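Side-chain contacts in kojibiose phosphorylase (Gut metagenome, PDB 6W0P), which belongs to glycoside hydrolase family 65, whose members join an N-terminal beta-sandwich domain to a helical (alpha/alpha) barrel catalytic domain and a small C-terminal beta domain: residues G472-G475 against P476-K480; N486-T489 against N490-K494; A493-C496 against F497-L500; P588-L591 against M592-L596. All blocks are in the same frame, centred on the assembly; numbering follows the deposited sequence.

Contact 1 of 4, residues G472-G475 against P476-K480; sequences GVMG and PDEFK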
loop_
_atom_site.group_PDB
_atom_site.type_symbol
_atom_site.label_atom_id
_atom_site.label_comp_id
_atom_site.label_asym_id
_atom_site.label_seq_id
_atom_site.Cartn_x
_atom_site.Cartn_y
_atom_site.Cartn_z
ATOM N N GLY A 472 6.910 5.742 -14.928
ATOM C CA GLY A 472 6.307 5.272 -13.672
ATOM C C GLY A 472 5.603 3.962 -13.901
ATOM O O GLY A 472 4.412 3.865 -13.593
ATOM N N VAL A 473 6.310 3.005 -14.498
ATOM C CA VAL A 473 5.707 1.725 -14.962
ATOM C C VAL A 473 6.423 0.540 -14.326
ATOM O O VAL A 473 7.424 0.725 -13.574
ATOM C CB VAL A 473 5.681 1.633 -16.497
ATOM C CG1 VAL A 473 4.760 2.699 -17.075
ATOM C CG2 VAL A 473 7.067 1.689 -17.125
ATOM N N MET A 474 5.881 -0.631 -14.619
ATOM C CA MET A 474 6.445 -1.939 -14.261
ATOM C C MET A 474 6.182 -2.871 -15.441
ATOM O O MET A 474 5.010 -2.923 -15.898
ATOM C CB MET A 474 5.756 -2.477 -13.000
ATOM C CG MET A 474 6.110 -3.909 -12.690
ATOM S SD MET A 474 5.234 -4.610 -11.264
ATOM C CE MET A 474 6.040 -3.771 -9.907
ATOM N N GLY A 475 7.222 -3.574 -15.900
ATOM C CA GLY A 475 7.112 -4.584 -16.955
ATOM C C GLY A 475 6.686 -5.905 -16.341
ATOM O O GLY A 475 6.312 -5.952 -15.172
ATOM N N PRO A 476 6.734 -7.025 -17.095
ATOM C CA PRO A 476 6.478 -8.337 -16.498
ATOM C C PRO A 476 7.386 -8.656 -15.291
ATOM O O PRO A 476 6.911 -9.360 -14.406
ATOM C CB PRO A 476 6.703 -9.313 -17.670
ATOM C CG PRO A 476 6.492 -8.467 -18.923
ATOM C CD PRO A 476 6.980 -7.084 -18.543
ATOM N N ASP A 477 8.623 -8.145 -15.264
ATOM C CA ASP A 477 9.562 -8.301 -14.120
ATOM C C ASP A 477 9.039 -7.412 -12.995
ATOM O O ASP A 477 9.263 -6.194 -13.027
ATOM C CB ASP A 477 11.024 -7.949 -14.440
ATOM C CG ASP A 477 11.898 -7.871 -13.192
ATOM O OD1 ASP A 477 11.530 -8.531 -12.215
ATOM O OD2 ASP A 477 12.929 -7.117 -13.181
ATOM N N GLU A 478 8.348 -8.002 -12.039
ATOM C CA GLU A 478 7.687 -7.236 -10.959
ATOM C C GLU A 478 8.709 -6.746 -9.940
ATOM O O GLU A 478 8.284 -6.062 -8.993
ATOM C CB GLU A 478 6.610 -8.087 -10.296
ATOM C CG GLU A 478 5.554 -8.521 -11.287
ATOM C CD GLU A 478 4.408 -9.281 -10.663
ATOM O OE1 GLU A 478 4.462 -9.539 -9.463
ATOM O OE2 GLU A 478 3.474 -9.563 -11.374
ATOM N N PHE A 479 9.989 -7.040 -10.131
ATOM C CA PHE A 479 11.057 -6.580 -9.223
ATOM C C PHE A 479 11.547 -5.199 -9.646
ATOM O O PHE A 479 12.468 -4.716 -9.003
ATOM C CB PHE A 479 12.166 -7.623 -9.142
ATOM C CG PHE A 479 11.748 -8.934 -8.519
ATOM C CD1 PHE A 479 10.558 -9.060 -7.807
ATOM C CD2 PHE A 479 12.603 -10.029 -8.570
ATOM C CE1 PHE A 479 10.195 -10.268 -7.218
ATOM C CE2 PHE A 479 12.261 -11.223 -7.947
ATOM C CZ PHE A 479 11.049 -11.348 -7.296
ATOM N N LYS A 480 10.910 -4.559 -10.627
ATOM C CA LYS A 480 11.265 -3.187 -11.092
ATOM C C LYS A 480 10.012 -2.308 -11.108
ATOM O O LYS A 480 9.152 -2.508 -12.014
ATOM C CB LYS A 480 11.953 -3.240 -12.456
ATOM C CG LYS A 480 13.428 -3.580 -12.365
ATOM C CD LYS A 480 14.246 -2.486 -11.694
ATOM C CE LYS A 480 15.500 -3.012 -11.039
ATOM N NZ LYS A 480 15.219 -4.153 -10.130
HETATM O O HOH W 1 9.767 -4.455 -14.991
#

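Contact 2 of 4, residues N486-T489 against N490-K494; sequences NTYT and NFMAK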
loop_
_atom_site.group_PDB
_atom_site.type_symbol
_atom_site.label_atom_id
_atom_site.label_comp_id
_atom_site.label_asym_id
_atom_site.label_seq_id
_atom_site.Cartn_x
_atom_site.Cartn_y
_atom_site.Cartn_z
ATOM N N ASN A 486 10.872 1.134 -19.697
ATOM C CA ASN A 486 10.787 -0.347 -19.671
ATOM C C ASN A 486 10.616 -0.804 -21.122
ATOM O O ASN A 486 9.666 -0.341 -21.802
ATOM C CB ASN A 486 9.691 -0.880 -18.766
ATOM C CG ASN A 486 9.416 -2.346 -19.003
ATOM O OD1 ASN A 486 8.432 -2.684 -19.662
ATOM N ND2 ASN A 486 10.259 -3.215 -18.462
ATOM N N THR A 487 11.533 -1.642 -21.601
ATOM C CA THR A 487 11.604 -1.994 -23.038
ATOM C C THR A 487 10.405 -2.856 -23.407
ATOM O O THR A 487 9.818 -2.590 -24.439
ATOM C CB THR A 487 12.952 -2.622 -23.384
ATOM O OG1 THR A 487 13.893 -1.630 -22.965
ATOM C CG2 THR A 487 13.066 -2.940 -24.860
ATOM N N TYR A 488 9.995 -3.799 -22.558
ATOM C CA TYR A 488 8.787 -4.598 -22.851
ATOM C C TYR A 488 7.603 -3.657 -23.118
ATOM O O TYR A 488 6.917 -3.795 -24.153
ATOM C CB TYR A 488 8.426 -5.557 -21.717
ATOM C CG TYR A 488 7.261 -6.434 -22.079
ATOM C CD1 TYR A 488 5.955 -6.022 -21.883
ATOM C CD2 TYR A 488 7.478 -7.645 -22.717
ATOM C CE1 TYR A 488 4.878 -6.828 -22.241
ATOM C CE2 TYR A 488 6.415 -8.460 -23.085
ATOM C CZ TYR A 488 5.110 -8.057 -22.846
ATOM O OH TYR A 488 4.092 -8.860 -23.277
ATOM N N THR A 489 7.345 -2.728 -22.199
ATOM C CA THR A 489 6.211 -1.770 -22.303
ATOM C C THR A 489 6.302 -0.980 -23.628
ATOM O O THR A 489 5.296 -0.932 -24.386
ATOM C CB THR A 489 6.179 -0.875 -21.057
ATOM O OG1 THR A 489 6.074 -1.692 -19.885
ATOM C CG2 THR A 489 5.064 0.145 -21.100
ATOM N N ASN A 490 7.465 -0.390 -23.923
ATOM C CA ASN A 490 7.631 0.533 -25.074
ATOM C C ASN A 490 7.576 -0.284 -26.368
ATOM O O ASN A 490 6.877 0.140 -27.311
ATOM C CB ASN A 490 8.915 1.357 -24.970
ATOM C CG ASN A 490 8.851 2.365 -23.845
ATOM O OD1 ASN A 490 8.000 2.260 -22.974
ATOM N ND2 ASN A 490 9.772 3.320 -23.850
ATOM N N PHE A 491 8.284 -1.411 -26.388
ATOM C CA PHE A 491 8.372 -2.308 -27.558
ATOM C C PHE A 491 6.958 -2.764 -27.920
ATOM O O PHE A 491 6.533 -2.563 -29.079
ATOM C CB PHE A 491 9.304 -3.482 -27.261
ATOM C CG PHE A 491 9.588 -4.378 -28.437
ATOM C CD1 PHE A 491 8.777 -5.462 -28.716
ATOM C CD2 PHE A 491 10.689 -4.155 -29.244
ATOM C CE1 PHE A 491 9.047 -6.283 -29.798
ATOM C CE2 PHE A 491 10.974 -4.998 -30.306
ATOM C CZ PHE A 491 10.155 -6.068 -30.573
ATOM N N MET A 492 6.236 -3.333 -26.955
ATOM C CA MET A 492 4.882 -3.887 -27.217
ATOM C C MET A 492 3.904 -2.762 -27.629
ATOM O O MET A 492 3.028 -3.052 -28.463
ATOM C CB MET A 492 4.356 -4.635 -25.991
ATOM C CG MET A 492 5.152 -5.880 -25.668
ATOM S SD MET A 492 5.213 -7.045 -27.044
ATOM C CE MET A 492 3.536 -7.673 -26.972
ATOM N N ALA A 493 4.012 -1.556 -27.045
ATOM C CA ALA A 493 3.191 -0.376 -27.392
ATOM C C ALA A 493 3.465 0.027 -28.849
ATOM O O ALA A 493 2.504 0.238 -29.631
ATOM C CB ALA A 493 3.489 0.765 -26.446
ATOM N N LYS A 494 4.742 0.153 -29.204
ATOM C CA LYS A 494 5.181 0.458 -30.590
ATOM C C LYS A 494 4.633 -0.619 -31.533
ATOM O O LYS A 494 4.090 -0.232 -32.589
ATOM C CB LYS A 494 6.699 0.579 -30.651
ATOM C CG LYS A 494 7.235 1.057 -31.990
ATOM C CD LYS A 494 8.748 1.217 -32.065
ATOM C CE LYS A 494 9.184 1.652 -33.452
ATOM N NZ LYS A 494 10.510 2.311 -33.415
HETATM O O HOH W 2 8.340 2.292 -20.237
#

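Contact 3 of 4, residues A493-C496 against F497-L500; sequences AKKC and FQYL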
loop_
_atom_site.group_PDB
_atom_site.type_symbol
_atom_site.label_atom_id
_atom_site.label_comp_id
_atom_site.label_asym_id
_atom_site.label_seq_id
_atom_site.Cartn_x
_atom_site.Cartn_y
_atom_site.Cartn_z
ATOM N N ALA A 493 4.012 -1.556 -27.045
ATOM C CA ALA A 493 3.191 -0.376 -27.392
ATOM C C ALA A 493 3.465 0.027 -28.849
ATOM O O ALA A 493 2.504 0.238 -29.631
ATOM C CB ALA A 493 3.489 0.765 -26.446
ATOM N N LYS A 494 4.742 0.153 -29.204
ATOM C CA LYS A 494 5.181 0.458 -30.590
ATOM C C LYS A 494 4.633 -0.619 -31.533
ATOM O O LYS A 494 4.090 -0.232 -32.589
ATOM C CB LYS A 494 6.699 0.579 -30.651
ATOM C CG LYS A 494 7.235 1.057 -31.990
ATOM C CD LYS A 494 8.748 1.217 -32.065
ATOM C CE LYS A 494 9.184 1.652 -33.452
ATOM N NZ LYS A 494 10.510 2.311 -33.415
ATOM N N LYS A 495 4.663 -1.901 -31.139
ATOM C CA LYS A 495 4.086 -2.992 -31.968
ATOM C C LYS A 495 2.574 -2.791 -32.115
ATOM O O LYS A 495 2.052 -3.054 -33.205
ATOM C CB LYS A 495 4.383 -4.382 -31.405
ATOM C CG LYS A 495 5.800 -4.884 -31.635
ATOM C CD LYS A 495 6.113 -5.154 -33.096
ATOM C CE LYS A 495 7.297 -6.075 -33.263
ATOM N NZ LYS A 495 7.711 -6.174 -34.681
ATOM N N CYS A 496 1.882 -2.362 -31.068
ATOM C CA CYS A 496 0.433 -2.065 -31.149
ATOM C C CYS A 496 0.197 -0.955 -32.189
ATOM O O CYS A 496 -0.664 -1.129 -33.072
ATOM C CB CYS A 496 -0.144 -1.634 -29.813
ATOM S SG CYS A 496 -1.954 -1.612 -29.869
ATOM N N PHE A 497 0.975 0.125 -32.126
ATOM C CA PHE A 497 0.793 1.316 -32.995
ATOM C C PHE A 497 0.980 0.906 -34.455
ATOM O O PHE A 497 0.154 1.297 -35.284
ATOM C CB PHE A 497 1.760 2.439 -32.615
ATOM C CG PHE A 497 1.526 3.034 -31.251
ATOM C CD1 PHE A 497 0.278 2.994 -30.665
ATOM C CD2 PHE A 497 2.566 3.641 -30.567
ATOM C CE1 PHE A 497 0.072 3.526 -29.407
ATOM C CE2 PHE A 497 2.360 4.179 -29.310
ATOM C CZ PHE A 497 1.104 4.138 -28.739
ATOM N N GLN A 498 2.026 0.130 -34.742
ATOM C CA GLN A 498 2.382 -0.259 -36.129
ATOM C C GLN A 498 1.337 -1.241 -36.669
ATOM O O GLN A 498 0.970 -1.108 -37.842
ATOM C CB GLN A 498 3.796 -0.813 -36.177
ATOM C CG GLN A 498 4.849 0.237 -35.862
ATOM C CD GLN A 498 6.217 -0.392 -35.777
ATOM O OE1 GLN A 498 6.355 -1.551 -35.390
ATOM N NE2 GLN A 498 7.237 0.374 -36.140
ATOM N N TYR A 499 0.791 -2.139 -35.848
ATOM C CA TYR A 499 -0.270 -3.063 -36.324
ATOM C C TYR A 499 -1.532 -2.267 -36.693
ATOM O O TYR A 499 -2.135 -2.545 -37.748
ATOM C CB TYR A 499 -0.586 -4.158 -35.304
ATOM C CG TYR A 499 -1.446 -5.276 -35.839
ATOM C CD1 TYR A 499 -1.109 -5.954 -37.005
ATOM C CD2 TYR A 499 -2.599 -5.663 -35.180
ATOM C CE1 TYR A 499 -1.892 -6.988 -37.500
ATOM C CE2 TYR A 499 -3.389 -6.696 -35.653
ATOM C CZ TYR A 499 -3.041 -7.358 -36.818
ATOM O OH TYR A 499 -3.835 -8.372 -37.282
ATOM N N LEU A 500 -1.951 -1.333 -35.846
ATOM C CA LEU A 500 -3.193 -0.568 -36.100
ATOM C C LEU A 500 -3.008 0.223 -37.395
ATOM O O LEU A 500 -3.887 0.151 -38.257
ATOM C CB LEU A 500 -3.496 0.378 -34.937
ATOM C CG LEU A 500 -4.710 1.276 -35.153
ATOM C CD1 LEU A 500 -5.937 0.459 -35.521
ATOM C CD2 LEU A 500 -4.995 2.118 -33.921
HETATM O O HOH W 3 5.404 -4.014 -36.074
#

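Contact 4 of 4, residues P588-L591 against M592-L596; sequences PDVL and MFMFL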
loop_
_atom_site.group_PDB
_atom_site.type_symbol
_atom_site.label_atom_id
_atom_site.label_comp_id
_atom_site.label_asym_id
_atom_site.label_seq_id
_atom_site.Cartn_x
_atom_site.Cartn_y
_atom_site.Cartn_z
ATOM N N PRO A 588 10.723 -13.420 -17.241
ATOM C CA PRO A 588 11.065 -12.804 -18.516
ATOM C C PRO A 588 10.452 -11.410 -18.676
ATOM O O PRO A 588 9.250 -11.245 -18.510
ATOM C CB PRO A 588 10.506 -13.798 -19.534
ATOM C CG PRO A 588 10.582 -15.119 -18.798
ATOM C CD PRO A 588 10.212 -14.790 -17.367
ATOM N N ASP A 589 11.289 -10.435 -19.020
ATOM C CA ASP A 589 10.852 -9.059 -19.357
ATOM C C ASP A 589 11.341 -8.784 -20.785
ATOM O O ASP A 589 10.543 -8.949 -21.721
ATOM C CB ASP A 589 11.318 -8.118 -18.242
ATOM C CG ASP A 589 10.586 -6.801 -18.195
ATOM O OD1 ASP A 589 10.602 -6.114 -19.245
ATOM O OD2 ASP A 589 9.998 -6.465 -17.108
ATOM N N VAL A 590 12.638 -8.521 -20.967
ATOM C CA VAL A 590 13.252 -8.434 -22.326
ATOM C C VAL A 590 12.985 -9.758 -23.060
ATOM O O VAL A 590 12.575 -9.727 -24.246
ATOM C CB VAL A 590 14.753 -8.129 -22.246
ATOM C CG1 VAL A 590 15.450 -8.379 -23.583
ATOM C CG2 VAL A 590 15.002 -6.722 -21.758
ATOM N N LEU A 591 13.237 -10.886 -22.396
ATOM C CA LEU A 591 13.161 -12.239 -23.019
ATOM C C LEU A 591 11.700 -12.575 -23.336
ATOM O O LEU A 591 11.453 -13.412 -24.229
ATOM C CB LEU A 591 13.799 -13.273 -22.084
ATOM C CG LEU A 591 15.321 -13.215 -21.960
ATOM C CD1 LEU A 591 15.857 -14.514 -21.365
ATOM C CD2 LEU A 591 15.996 -12.930 -23.307
ATOM N N MET A 592 10.759 -11.945 -22.630
ATOM C CA MET A 592 9.319 -12.078 -22.943
ATOM C C MET A 592 9.034 -11.471 -24.330
ATOM O O MET A 592 8.444 -12.162 -25.146
ATOM C CB MET A 592 8.454 -11.376 -21.899
ATOM C CG MET A 592 7.015 -11.774 -22.002
ATOM S SD MET A 592 6.834 -13.519 -21.547
ATOM C CE MET A 592 5.241 -13.874 -22.279
ATOM N N PHE A 593 9.406 -10.225 -24.618
ATOM C CA PHE A 593 9.034 -9.662 -25.943
ATOM C C PHE A 593 9.878 -10.351 -27.028
ATOM O O PHE A 593 9.408 -10.492 -28.136
ATOM C CB PHE A 593 9.045 -8.133 -25.967
ATOM C CG PHE A 593 10.394 -7.477 -25.982
ATOM C CD1 PHE A 593 11.134 -7.415 -27.150
ATOM C CD2 PHE A 593 10.891 -6.871 -24.844
ATOM C CE1 PHE A 593 12.372 -6.794 -27.175
ATOM C CE2 PHE A 593 12.114 -6.226 -24.872
ATOM C CZ PHE A 593 12.854 -6.195 -26.039
ATOM N N MET A 594 11.074 -10.812 -26.695
ATOM C CA MET A 594 11.931 -11.526 -27.654
ATOM C C MET A 594 11.276 -12.874 -27.979
ATOM O O MET A 594 11.227 -13.227 -29.170
ATOM C CB MET A 594 13.347 -11.662 -27.107
ATOM C CG MET A 594 14.038 -10.301 -27.025
ATOM S SD MET A 594 15.841 -10.347 -26.876
ATOM C CE MET A 594 16.253 -10.711 -28.586
ATOM N N PHE A 595 10.658 -13.545 -26.995
ATOM C CA PHE A 595 9.872 -14.785 -27.242
ATOM C C PHE A 595 8.666 -14.481 -28.144
ATOM O O PHE A 595 8.454 -15.229 -29.114
ATOM C CB PHE A 595 9.375 -15.383 -25.931
ATOM C CG PHE A 595 8.305 -16.427 -26.090
ATOM C CD1 PHE A 595 8.611 -17.681 -26.595
ATOM C CD2 PHE A 595 7.014 -16.191 -25.650
ATOM C CE1 PHE A 595 7.636 -18.655 -26.720
ATOM C CE2 PHE A 595 6.033 -17.169 -25.770
ATOM C CZ PHE A 595 6.344 -18.389 -26.321
ATOM N N LEU A 596 7.898 -13.421 -27.837
ATOM C CA LEU A 596 6.594 -13.154 -28.520
ATOM C C LEU A 596 6.849 -12.807 -29.992
ATOM O O LEU A 596 5.892 -12.867 -30.813
ATOM C CB LEU A 596 5.817 -12.041 -27.811
ATOM C CG LEU A 596 5.345 -12.332 -26.382
ATOM C CD1 LEU A 596 4.713 -11.083 -25.779
ATOM C CD2 LEU A 596 4.357 -13.503 -26.329
#

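Contact 1 of 4, residues G472-G475 against P476-K480
Met474 lays its side chain against the backbone of Glu478 and Lys480 in the turn that follows. Met474 CB lies 3.5 Å from Lys480 O. The next atom, Met474 CG, is 3.4 Å from that same Lys480 O. With chi1 at 171° and chi2 extended as well, the chain runs straight out to Met474 SD, which rests 3.6 Å from Glu478 CA and close to that residue's CB and CG. A bend at chi3 (-73°) then brings Met474 CE to 3.3 Å from Glu478 O. An unbranched thioether suits this place because it can follow a curved backbone. That backbone is a type I beta turn from Asp477 to Lys480, whose closing bond is weak. An Asx turn reinforces it: Asp477 OD1 accepts from Phe479 N, which approaches from above the carboxylate plane, while Lys586 N and Gln548 NE2 hold the same carboxylate from outside. Gly475, with no side chain, leaves room for the ring of Pro476 beside it. A water accepts from Gly475 N at 2.8 Å and donates to Asp477 O at 2.7 Å, tying the two arms of the loop together.

Contact 2 of 4, residues N486-T489 against N490-K494
Met492 places its CG over one face of the Tyr488 ring, 3.6 Å from the centroid and 16° off the ring normal, a CH-pi contact one helical turn apart. Its SD is set obliquely to the same ring, 4.7 Å from the centroid, which makes the pair a Met-aromatic contact too. Met492 CG lies beside its own backbone N (chi1 -66°), which turns the chain back toward the preceding turn, where the Tyr488 ring (chi1 -176°) stands out from the helix; bends at chi2 and chi3 bring Met492 CE near Tyr488 OH. Beneath them the backbone bond from Met492 N to Tyr488 O, 2.9 Å long, fixes the spacing of the two residues. One step further out is the start of helix 487-504, with Asn486 as its N-cap. Asn486 OD1 accepts from Thr489 N at 2.8 Å and from Thr489 OG1 at 2.6 Å, the two donors coming from opposite faces of the amide plane. The other end of that amide, ND2, donates to Asp589 OD1. Asn490 turns its ND2 toward Ser469 OG and Val536 O, while Phe491 stacks on Phe593 of helix 590-596. A short amide suits the cap, since its oxygen serves the helix and its nitrogen the neighbouring loop; two donors on one oxygen should leave the Asn486 side chain little freedom to rotate.

Contact 3 of 4, residues A493-C496 against F497-L500
Lys494 and Gln498 meet one turn apart on helix 487-504, Lys494 CE lying 3.6 Å from Gln498 NE2, a van der Waals approach of a methylene to the amide. Beneath these side chains, Gln498 N donates to Lys494 O at 3.0 Å. The other main-chain donors of 497-500 are likewise taken up: Phe497 N by Ala493 O, Tyr499 N by Lys495 O and Leu500 N by Cys496 O. Ala493 O has a second neighbour, for it sits 3.4 Å above the plane of the Phe497 ring, offset toward the rim. The ring reaches there because Phe497 CG lies beside its own backbone N (chi1 -66°), folding back over the preceding turn. The helix belongs to the central catalytic domain, a helical barrel of the six-hairpin clan, and its buried side is lined by suitably apolar groups: Phe497 and Leu500 touch Met528 of helix 522-534, and Cys496 and Tyr499 touch Phe424 of helix 418-434. Tyr499 also makes an edge-to-face contact with Tyr428. Long polar chains suit the more accessible part of the surface, where Lys494 and Gln498 still touch Ser532 of helix 522-534. Gln498 OE1 accepts from a water at 2.7 Å, and that water also accepts, weakly, from Lys495 NZ at 3.5 Å. The stronger partner of Lys495 NZ is Glu600, in a salt bridge, and a cation-pi contact with Tyr597 adds to it.

Contact 4 of 4, residues P588-L591 against M592-L596
Val590 CG1 packs 3.9 Å from Met594 SD and 4.2 Å from Phe593 CE2; Val590 lies side by side with each of them, pointing the same way, at the start of helix 590-596. Phe593 has CG between its backbone N and carbonyl carbon (chi1 74°), which folds the ring back along the helix until one face meets Val590 O, 3.4 Å from the ring plane. Phe593 also meets Phe546 edge-to-face and stacks on Phe491, while Asn609 of helix 603-613 touches both Val590 and Met594. On another side Pro588 CB meets Met592 CB at 4.0 Å. Proline suits this place, since it lies just ahead of the helix and has no N-H to satisfy. At the polar edge stands Asp589, the N-cap residue. Its carbonyl oxygen accepts two weak bonds, from Met592 N at 3.1 Å and from Phe593 N at 3.4 Å, whereas Met594 N gives Val590 O a normal helical bond. The carboxylate makes no capping bond of its own. A charged group at the start of a helix probably gains from the helix dipole even so; its two oxygens are used instead on Asp477 N and Asn486 ND2, joining this helix start to a loop and to another helix start.

All four contacts lie on the same side of the chain's centre, within the catalytic domain. Contacts 2 and 3 are consecutive turns of helix 487-504, sharing Ala493 and Lys494, with centres about 10 Å apart. Contact 4 sits about 10 Å from contact 2 and about 13 Å from contact 1, between centres, and Asp589 joins all three: Asp589 OD2 is 2.8 Å from Asp477 N of contact 1, and Asp589 OD1 is 3.0 Å from Asn486 ND2 of contact 2. Contacts 1 and 2 also touch directly, Pro476 CD lying 3.6 Å from Tyr488 CG. Contact 3 touches neither contact 4 nor contact 1, with nearest atoms about 7 Å and about 10 Å away.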